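PDB 3PFD: acyl-CoA dehydrogenase from Mycobacterium thermoresistibile, which probably catalyses the FAD-dependent oxidation of saturated acyl-CoA to 2,3-dehydroacyl-CoA, a step of fatty acid metabolism. Local coordinates for residues K36-Y41 against E88-V93; E53-A58 against S98-V103. All blocks are in the same frame, centred on the assembly; numbering follows the deposited sequence.

Interaction 1 (K36-Y41 against E88-V93); sequences KEIAPY and EEVARV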
ATOM      1  N   LYS C  36      -2.189 -30.277 -18.998  1.00 28.59           N
ATOM      2  CA  LYS C  36      -2.716 -31.594 -19.324  1.00 29.73           C
ATOM      3  C   LYS C  36      -2.457 -32.609 -18.210  1.00 29.22           C
ATOM      4  O   LYS C  36      -3.365 -33.328 -17.815  1.00 29.64           O
ATOM      5  CB  LYS C  36      -2.139 -32.114 -20.658  1.00 30.23           C
ATOM      6  CG  LYS C  36      -2.574 -31.335 -21.908  1.00 32.38           C
ATOM      7  CD  LYS C  36      -1.761 -31.792 -23.146  1.00 35.78           C
ATOM      8  CE  LYS C  36      -2.227 -31.128 -24.449  1.00 35.61           C
ATOM      9  NZ  LYS C  36      -1.254 -31.344 -25.564  1.00 34.84           N
ATOM     10  N   GLU C  37      -1.220 -32.654 -17.717  1.00 28.39           N
ATOM     11  CA  GLU C  37      -0.761 -33.739 -16.833  1.00 28.23           C
ATOM     12  C   GLU C  37      -0.673 -33.389 -15.343  1.00 26.63           C
ATOM     13  O   GLU C  37      -0.617 -34.290 -14.496  1.00 26.68           O
ATOM     14  CB  GLU C  37       0.604 -34.269 -17.290  1.00 28.74           C
ATOM     15  CG  GLU C  37       0.682 -34.728 -18.750  1.00 32.71           C
ATOM     16  CD  GLU C  37      -0.119 -36.003 -19.056  1.00 38.55           C
ATOM     17  OE1 GLU C  37      -0.496 -36.752 -18.113  1.00 37.68           O
ATOM     18  OE2 GLU C  37      -0.363 -36.253 -20.264  1.00 42.49           O
ATOM     19  N   ILE C  38      -0.654 -32.100 -15.010  1.00 24.28           N
ATOM     20  CA  ILE C  38      -0.469 -31.695 -13.615  1.00 22.18           C
ATOM     21  C   ILE C  38      -1.729 -31.034 -13.010  1.00 22.01           C
ATOM     22  O   ILE C  38      -2.141 -31.385 -11.906  1.00 20.88           O
ATOM     23  CB  ILE C  38       0.751 -30.734 -13.479  1.00 22.52           C
ATOM     24  CG1 ILE C  38       2.045 -31.432 -13.955  1.00 21.99           C
ATOM     25  CG2 ILE C  38       0.901 -30.211 -12.030  1.00 19.08           C
ATOM     26  CD1 ILE C  38       3.258 -30.473 -13.987  1.00 20.84           C
ATOM     27  N   ALA C  39      -2.304 -30.064 -13.722  1.00 21.40           N
ATOM     28  CA  ALA C  39      -3.499 -29.341 -13.273  1.00 22.08           C
ATOM     29  C   ALA C  39      -4.684 -30.203 -12.805  1.00 22.48           C
ATOM     30  O   ALA C  39      -5.342 -29.816 -11.830  1.00 21.83           O
ATOM     31  CB  ALA C  39      -3.983 -28.290 -14.345  1.00 21.79           C
ATOM     32  N   PRO C  40      -4.992 -31.334 -13.499  1.00 23.39           N
ATOM     33  CA  PRO C  40      -6.170 -32.100 -13.017  1.00 24.04           C
ATOM     34  C   PRO C  40      -6.051 -32.665 -11.588  1.00 23.86           C
ATOM     35  O   PRO C  40      -7.074 -32.909 -10.948  1.00 23.75           O
ATOM     36  CB  PRO C  40      -6.324 -33.234 -14.060  1.00 24.94           C
ATOM     37  CG  PRO C  40      -5.683 -32.671 -15.340  1.00 24.80           C
ATOM     38  CD  PRO C  40      -4.507 -31.836 -14.806  1.00 23.98           C
ATOM     39  N   TYR C  41      -4.824 -32.832 -11.090  1.00 23.27           N
ATOM     40  CA  TYR C  41      -4.588 -33.419  -9.756  1.00 24.05           C
ATOM     41  C   TYR C  41      -4.294 -32.408  -8.644  1.00 22.97           C
ATOM     42  O   TYR C  41      -4.326 -32.748  -7.464  1.00 23.38           O
ATOM     43  CB  TYR C  41      -3.481 -34.482  -9.838  1.00 24.75           C
ATOM     44  CG  TYR C  41      -3.721 -35.426 -10.992  1.00 28.53           C
ATOM     45  CD1 TYR C  41      -4.619 -36.486 -10.864  1.00 31.96           C
ATOM     46  CD2 TYR C  41      -3.100 -35.223 -12.229  1.00 30.66           C
ATOM     47  CE1 TYR C  41      -4.875 -37.353 -11.930  1.00 35.47           C
ATOM     48  CE2 TYR C  41      -3.355 -36.074 -13.315  1.00 35.03           C
ATOM     49  CZ  TYR C  41      -4.239 -37.142 -13.156  1.00 37.41           C
ATOM     50  OH  TYR C  41      -4.491 -38.001 -14.215  1.00 39.46           O
ATOM     51  N   GLU C  88       7.986 -21.643 -12.945  1.00 14.63           N
ATOM     52  CA  GLU C  88       6.865 -20.716 -13.059  1.00 14.56           C
ATOM     53  C   GLU C  88       5.631 -21.369 -13.681  1.00 14.79           C
ATOM     54  O   GLU C  88       4.520 -21.209 -13.173  1.00 14.58           O
ATOM     55  CB  GLU C  88       7.301 -19.506 -13.916  1.00 14.16           C
ATOM     56  CG  GLU C  88       6.213 -18.475 -14.293  1.00 15.20           C
ATOM     57  CD  GLU C  88       6.743 -17.434 -15.306  1.00 17.09           C
ATOM     58  OE1 GLU C  88       7.957 -17.116 -15.251  1.00 16.02           O
ATOM     59  OE2 GLU C  88       5.973 -16.963 -16.177  1.00 14.94           O
ATOM     60  N   GLU C  89       5.814 -22.075 -14.794  1.00 15.40           N
ATOM     61  CA  GLU C  89       4.676 -22.665 -15.503  1.00 16.43           C
ATOM     62  C   GLU C  89       4.040 -23.819 -14.719  1.00 16.23           C
ATOM     63  O   GLU C  89       2.813 -24.061 -14.807  1.00 16.10           O
ATOM     64  CB  GLU C  89       5.064 -23.103 -16.918  1.00 17.30           C
ATOM     65  CG  GLU C  89       5.243 -21.920 -17.901  1.00 19.94           C
ATOM     66  CD  GLU C  89       3.945 -21.137 -18.160  1.00 21.47           C
ATOM     67  OE1 GLU C  89       2.854 -21.708 -18.032  1.00 23.22           O
ATOM     68  OE2 GLU C  89       4.015 -19.935 -18.473  1.00 21.19           O
ATOM     69  N   VAL C  90       4.859 -24.532 -13.954  1.00 15.61           N
ATOM     70  CA  VAL C  90       4.319 -25.589 -13.106  1.00 16.29           C
ATOM     71  C   VAL C  90       3.569 -24.914 -11.932  1.00 15.66           C
ATOM     72  O   VAL C  90       2.464 -25.313 -11.613  1.00 15.81           O
ATOM     73  CB  VAL C  90       5.395 -26.632 -12.635  1.00 16.30           C
ATOM     74  CG1 VAL C  90       4.780 -27.693 -11.717  1.00 16.74           C
ATOM     75  CG2 VAL C  90       6.006 -27.354 -13.820  1.00 18.23           C
ATOM     76  N   ALA C  91       4.141 -23.859 -11.343  1.00 15.12           N
ATOM     77  CA  ALA C  91       3.526 -23.216 -10.161  1.00 14.45           C
ATOM     78  C   ALA C  91       2.175 -22.561 -10.465  1.00 14.36           C
ATOM     79  O   ALA C  91       1.292 -22.444  -9.580  1.00 13.46           O
ATOM     80  CB  ALA C  91       4.481 -22.187  -9.564  1.00 12.61           C
ATOM     81  N   ARG C  92       2.044 -22.122 -11.715  1.00 14.38           N
ATOM     82  CA  ARG C  92       0.802 -21.587 -12.267  1.00 15.13           C
ATOM     83  C   ARG C  92      -0.365 -22.544 -12.065  1.00 15.50           C
ATOM     84  O   ARG C  92      -1.517 -22.081 -11.959  1.00 15.64           O
ATOM     85  CB  ARG C  92       0.980 -21.310 -13.774  1.00 16.22           C
ATOM     86  CG  ARG C  92      -0.125 -20.511 -14.457  1.00 16.96           C
ATOM     87  CD  ARG C  92       0.288 -20.077 -15.868  1.00 23.13           C
ATOM     88  NE  ARG C  92      -0.895 -19.689 -16.624  1.00 27.50           N
ATOM     89  CZ  ARG C  92      -1.684 -20.536 -17.297  1.00 32.82           C
ATOM     90  NH1 ARG C  92      -1.385 -21.840 -17.395  1.00 31.65           N
ATOM     91  NH2 ARG C  92      -2.774 -20.067 -17.913  1.00 31.59           N
ATOM     92  N   VAL C  93      -0.104 -23.855 -12.063  1.00 15.07           N
ATOM     93  CA  VAL C  93      -1.205 -24.824 -11.870  1.00 15.39           C
ATOM     94  C   VAL C  93      -1.122 -25.618 -10.556  1.00 15.77           C
ATOM     95  O   VAL C  93      -2.157 -26.099 -10.037  1.00 15.35           O
ATOM     96  CB  VAL C  93      -1.413 -25.781 -13.086  1.00 16.09           C
ATOM     97  CG1 VAL C  93      -1.710 -24.992 -14.407  1.00 16.45           C
ATOM     98  CG2 VAL C  93      -0.228 -26.748 -13.271  1.00 15.78           C
TER
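Ile38 splits its side chain between two valines, Val90 and Val93, that lie three residues apart on the opposing segment. Its long branch starts beside the backbone N (chi1 -60°) and runs on extended (chi2 174°), which carries CD1 out to Val90. There Ile38 CD1 meets both methyls of Val90, 3.9 Å from CG1 and 4.2 Å from CG2. The short branch serves the second valine: Ile38 CG2 sits 3.8 Å from Val93 CG2. The isoleucine crosses each valine at about a right angle, so methyls meet rather than whole side chains lying alongside one another. This ties helix 24-47 to helix 80-91 within the all-helical N-terminal domain of the acyl-CoA dehydrogenase fold, and helices 53-61 and 95-114 close around the same apolar cluster, Ala55 and Ala97 also touching Ile38. Val93 has a second neighbour in Ala39. Val93 CB comes within 3.8 Å of Ala39 CB, and Val93 CG1 reaches the same methyl at 4.0 Å. With chi1 at -58°, Val93 CG2 stands between its own backbone N and carbonyl carbon, and from there it faces Ala39 N at 3.9 Å as well as the short branch of Ile38. The small alanine lets the backbones approach closely, the CA atoms of Ala39 and Val93 being 5.3 Å apart. Ile38 and Val90 are buried, whereas Ala39 and Val93 are partly exposed. Charged groups lie beyond these apolar residues: Arg92 bridges to Glu35 and Asp272, while Glu88 and Glu89 share Arg27.

Interaction 2 (E53-A58 against S98-V103); sequences EEALAA and SLIPAV
Ile100 lays its terminal methyl over the backbone of helix 53-61 at Leu56: its CD1 is 3.9 Å from Leu56 N and 4.0 Å from Leu56 CA. Ile100 CD1 also has Leu56 CB at 4.1 Å and, more loosely, Ala55 CB at 4.4 Å. It gets there because CG1 stands beside the backbone N of Ile100 and the chain then continues nearly extended (chi2 159°). The other branch of Ile100 makes the tightest approach, with CG2 3.7 Å from Leu56 CD1. Leu56 leaves its helix obliquely to the interface, but with CG anti to the backbone N (chi1 -179°) and chi2 at 66° its CD1 turns back to meet that methyl. The two side chains cross at about a right angle, and Ile100 thus occupies the angle between the leucine and the helix it grows from. Ala55, one residue earlier, contributes just a methyl, which Ile38 of helix 24-47 also touches. Ile100 comes immediately before Pro101, where helix 95-114 is kinked; the backbone N atoms of both residues lack a bond to the preceding turn. Leu59, one turn along from Ala55, also touches Ile100 and Pro101, so helices 53-61 and 95-114 meet along a short apolar strip inside the N-terminal helical domain. A bound reduced FAD lies about 12 Å from the side chain of Ile100. The contact is made by the methyls of Ile100 against Ala55 and Leu56, side chain and backbone, which implies that shape fit and exclusion of water hold the pair rather than directional bonds.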
ATOM      1  N   GLU C  53       2.286 -37.130  -7.157  1.00 22.86           N
ATOM      2  CA  GLU C  53       2.925 -38.250  -7.888  1.00 23.79           C
ATOM      3  C   GLU C  53       2.742 -38.189  -9.382  1.00 23.00           C
ATOM      4  O   GLU C  53       3.650 -38.510 -10.136  1.00 22.08           O
ATOM      5  CB  GLU C  53       2.402 -39.618  -7.413  1.00 24.60           C
ATOM      6  CG  GLU C  53       3.390 -40.451  -6.606  1.00 28.82           C
ATOM      7  CD  GLU C  53       4.716 -40.729  -7.318  1.00 32.77           C
ATOM      8  OE1 GLU C  53       4.737 -41.372  -8.394  1.00 34.80           O
ATOM      9  OE2 GLU C  53       5.757 -40.329  -6.768  1.00 35.21           O
ATOM     10  N   GLU C  54       1.537 -37.828  -9.804  1.00 23.14           N
ATOM     11  CA  GLU C  54       1.242 -37.665 -11.230  1.00 23.82           C
ATOM     12  C   GLU C  54       2.104 -36.578 -11.892  1.00 23.03           C
ATOM     13  O   GLU C  54       2.656 -36.794 -12.982  1.00 23.47           O
ATOM     14  CB  GLU C  54      -0.234 -37.350 -11.432  1.00 24.33           C
ATOM     15  CG  GLU C  54      -1.180 -38.384 -10.871  1.00 26.56           C
ATOM     16  CD  GLU C  54      -1.637 -38.079  -9.452  1.00 29.58           C
ATOM     17  OE1 GLU C  54      -1.061 -37.200  -8.774  1.00 29.10           O
ATOM     18  OE2 GLU C  54      -2.575 -38.753  -8.990  1.00 34.94           O
ATOM     19  N   ALA C  55       2.241 -35.423 -11.233  1.00 21.65           N
ATOM     20  CA  ALA C  55       3.196 -34.434 -11.700  1.00 21.51           C
ATOM     21  C   ALA C  55       4.639 -34.996 -11.800  1.00 22.02           C
ATOM     22  O   ALA C  55       5.294 -34.771 -12.792  1.00 22.23           O
ATOM     23  CB  ALA C  55       3.160 -33.174 -10.846  1.00 20.38           C
ATOM     24  N   LEU C  56       5.111 -35.720 -10.782  1.00 22.42           N
ATOM     25  CA  LEU C  56       6.465 -36.269 -10.785  1.00 23.78           C
ATOM     26  C   LEU C  56       6.719 -37.196 -11.989  1.00 25.27           C
ATOM     27  O   LEU C  56       7.728 -37.049 -12.683  1.00 24.85           O
ATOM     28  CB  LEU C  56       6.771 -37.004  -9.475  1.00 23.79           C
ATOM     29  CG  LEU C  56       8.190 -37.603  -9.341  1.00 25.37           C
ATOM     30  CD1 LEU C  56       9.316 -36.528  -9.284  1.00 22.13           C
ATOM     31  CD2 LEU C  56       8.286 -38.551  -8.141  1.00 26.83           C
ATOM     32  N   ALA C  57       5.795 -38.130 -12.233  1.00 26.01           N
ATOM     33  CA  ALA C  57       5.897 -39.035 -13.376  1.00 28.20           C
ATOM     34  C   ALA C  57       5.980 -38.284 -14.711  1.00 28.91           C
ATOM     35  O   ALA C  57       6.825 -38.597 -15.549  1.00 29.73           O
ATOM     36  CB  ALA C  57       4.740 -40.053 -13.383  1.00 28.35           C
ATOM     37  N   ALA C  58       5.132 -37.271 -14.878  1.00 29.08           N
ATOM     38  CA  ALA C  58       5.090 -36.491 -16.108  1.00 29.23           C
ATOM     39  C   ALA C  58       6.362 -35.653 -16.279  1.00 29.26           C
ATOM     40  O   ALA C  58       6.937 -35.596 -17.367  1.00 28.94           O
ATOM     41  CB  ALA C  58       3.856 -35.610 -16.119  1.00 29.07           C
ATOM     42  N   SER C  98       5.518 -27.648  -8.407  1.00 15.98           N
ATOM     43  CA  SER C  98       6.629 -26.771  -8.802  1.00 16.30           C
ATOM     44  C   SER C  98       7.877 -26.971  -7.931  1.00 16.63           C
ATOM     45  O   SER C  98       9.000 -26.709  -8.365  1.00 16.82           O
ATOM     46  CB  SER C  98       6.212 -25.271  -8.824  1.00 15.35           C
ATOM     47  OG  SER C  98       6.155 -24.730  -7.505  1.00 15.31           O
ATOM     48  N   LEU C  99       7.675 -27.468  -6.713  1.00 16.42           N
ATOM     49  CA  LEU C  99       8.794 -27.689  -5.800  1.00 16.14           C
ATOM     50  C   LEU C  99       9.652 -28.909  -6.183  1.00 16.74           C
ATOM     51  O   LEU C  99      10.744 -29.095  -5.640  1.00 17.23           O
ATOM     52  CB  LEU C  99       8.282 -27.779  -4.354  1.00 15.43           C
ATOM     53  CG  LEU C  99       7.845 -26.439  -3.733  1.00 15.72           C
ATOM     54  CD1 LEU C  99       7.004 -26.657  -2.476  1.00 15.08           C
ATOM     55  CD2 LEU C  99       9.066 -25.603  -3.391  1.00 15.98           C
ATOM     56  N   ILE C 100       9.170 -29.734  -7.109  1.00 17.15           N
ATOM     57  CA  ILE C 100       9.997 -30.843  -7.639  1.00 17.86           C
ATOM     58  C   ILE C 100      11.183 -30.243  -8.406  1.00 17.49           C
ATOM     59  O   ILE C 100      12.356 -30.435  -7.999  1.00 18.25           O
ATOM     60  CB  ILE C 100       9.154 -31.823  -8.519  1.00 19.00           C
ATOM     61  CG1 ILE C 100       8.054 -32.495  -7.682  1.00 18.47           C
ATOM     62  CG2 ILE C 100      10.051 -32.854  -9.249  1.00 19.03           C
ATOM     63  CD1 ILE C 100       6.906 -33.041  -8.541  1.00 18.45           C
ATOM     64  N   PRO C 101      10.908 -29.470  -9.483  1.00 16.42           N
ATOM     65  CA  PRO C 101      12.088 -28.848 -10.102  1.00 15.70           C
ATOM     66  C   PRO C 101      12.773 -27.793  -9.233  1.00 15.70           C
ATOM     67  O   PRO C 101      13.990 -27.653  -9.322  1.00 14.99           O
ATOM     68  CB  PRO C 101      11.533 -28.225 -11.389  1.00 16.90           C
ATOM     69  CG  PRO C 101      10.045 -27.965 -11.081  1.00 14.97           C
ATOM     70  CD  PRO C 101       9.672 -29.192 -10.242  1.00 15.57           C
ATOM     71  N   ALA C 102      12.025 -27.062  -8.399  1.00 15.76           N
ATOM     72  CA  ALA C 102      12.623 -25.951  -7.622  1.00 15.79           C
ATOM     73  C   ALA C 102      13.556 -26.496  -6.556  1.00 17.07           C
ATOM     74  O   ALA C 102      14.638 -25.938  -6.328  1.00 17.11           O
ATOM     75  CB  ALA C 102      11.553 -25.058  -6.981  1.00 14.25           C
ATOM     76  N   VAL C 103      13.127 -27.575  -5.897  1.00 18.37           N
ATOM     77  CA  VAL C 103      13.978 -28.222  -4.864  1.00 18.97           C
ATOM     78  C   VAL C 103      15.023 -29.164  -5.439  1.00 19.68           C
ATOM     79  O   VAL C 103      16.116 -29.313  -4.853  1.00 19.92           O
ATOM     80  CB  VAL C 103      13.160 -28.766  -3.653  1.00 18.89           C
ATOM     81  CG1 VAL C 103      14.064 -29.448  -2.598  1.00 18.12           C
ATOM     82  CG2 VAL C 103      12.415 -27.593  -3.015  1.00 17.54           C
TER

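Overall arrangement
Interactions 1 and 2 are neighbouring parts of one helical cluster, their centres 10 Å apart, and their segments alternate along the chain. Each joins a different pair of helices, 24-47 with 80-91 and 53-61 with 95-114, but the pairs interlock: Val90 CG1 packs 3.4 Å from Ser98 N, and Glu37 CB lies 3.7 Å from Ala58 CB. In both, the side chains that meet are apolar. Interaction 2 is the more deeply buried, nearer the chain centre, yet it covers less area, 114 against 186 Å². Interaction 1 is only partly buried, and Glu88, Glu89 and Arg92 beside it form salt bridges with residues outside its two segments. Neither touches another subunit.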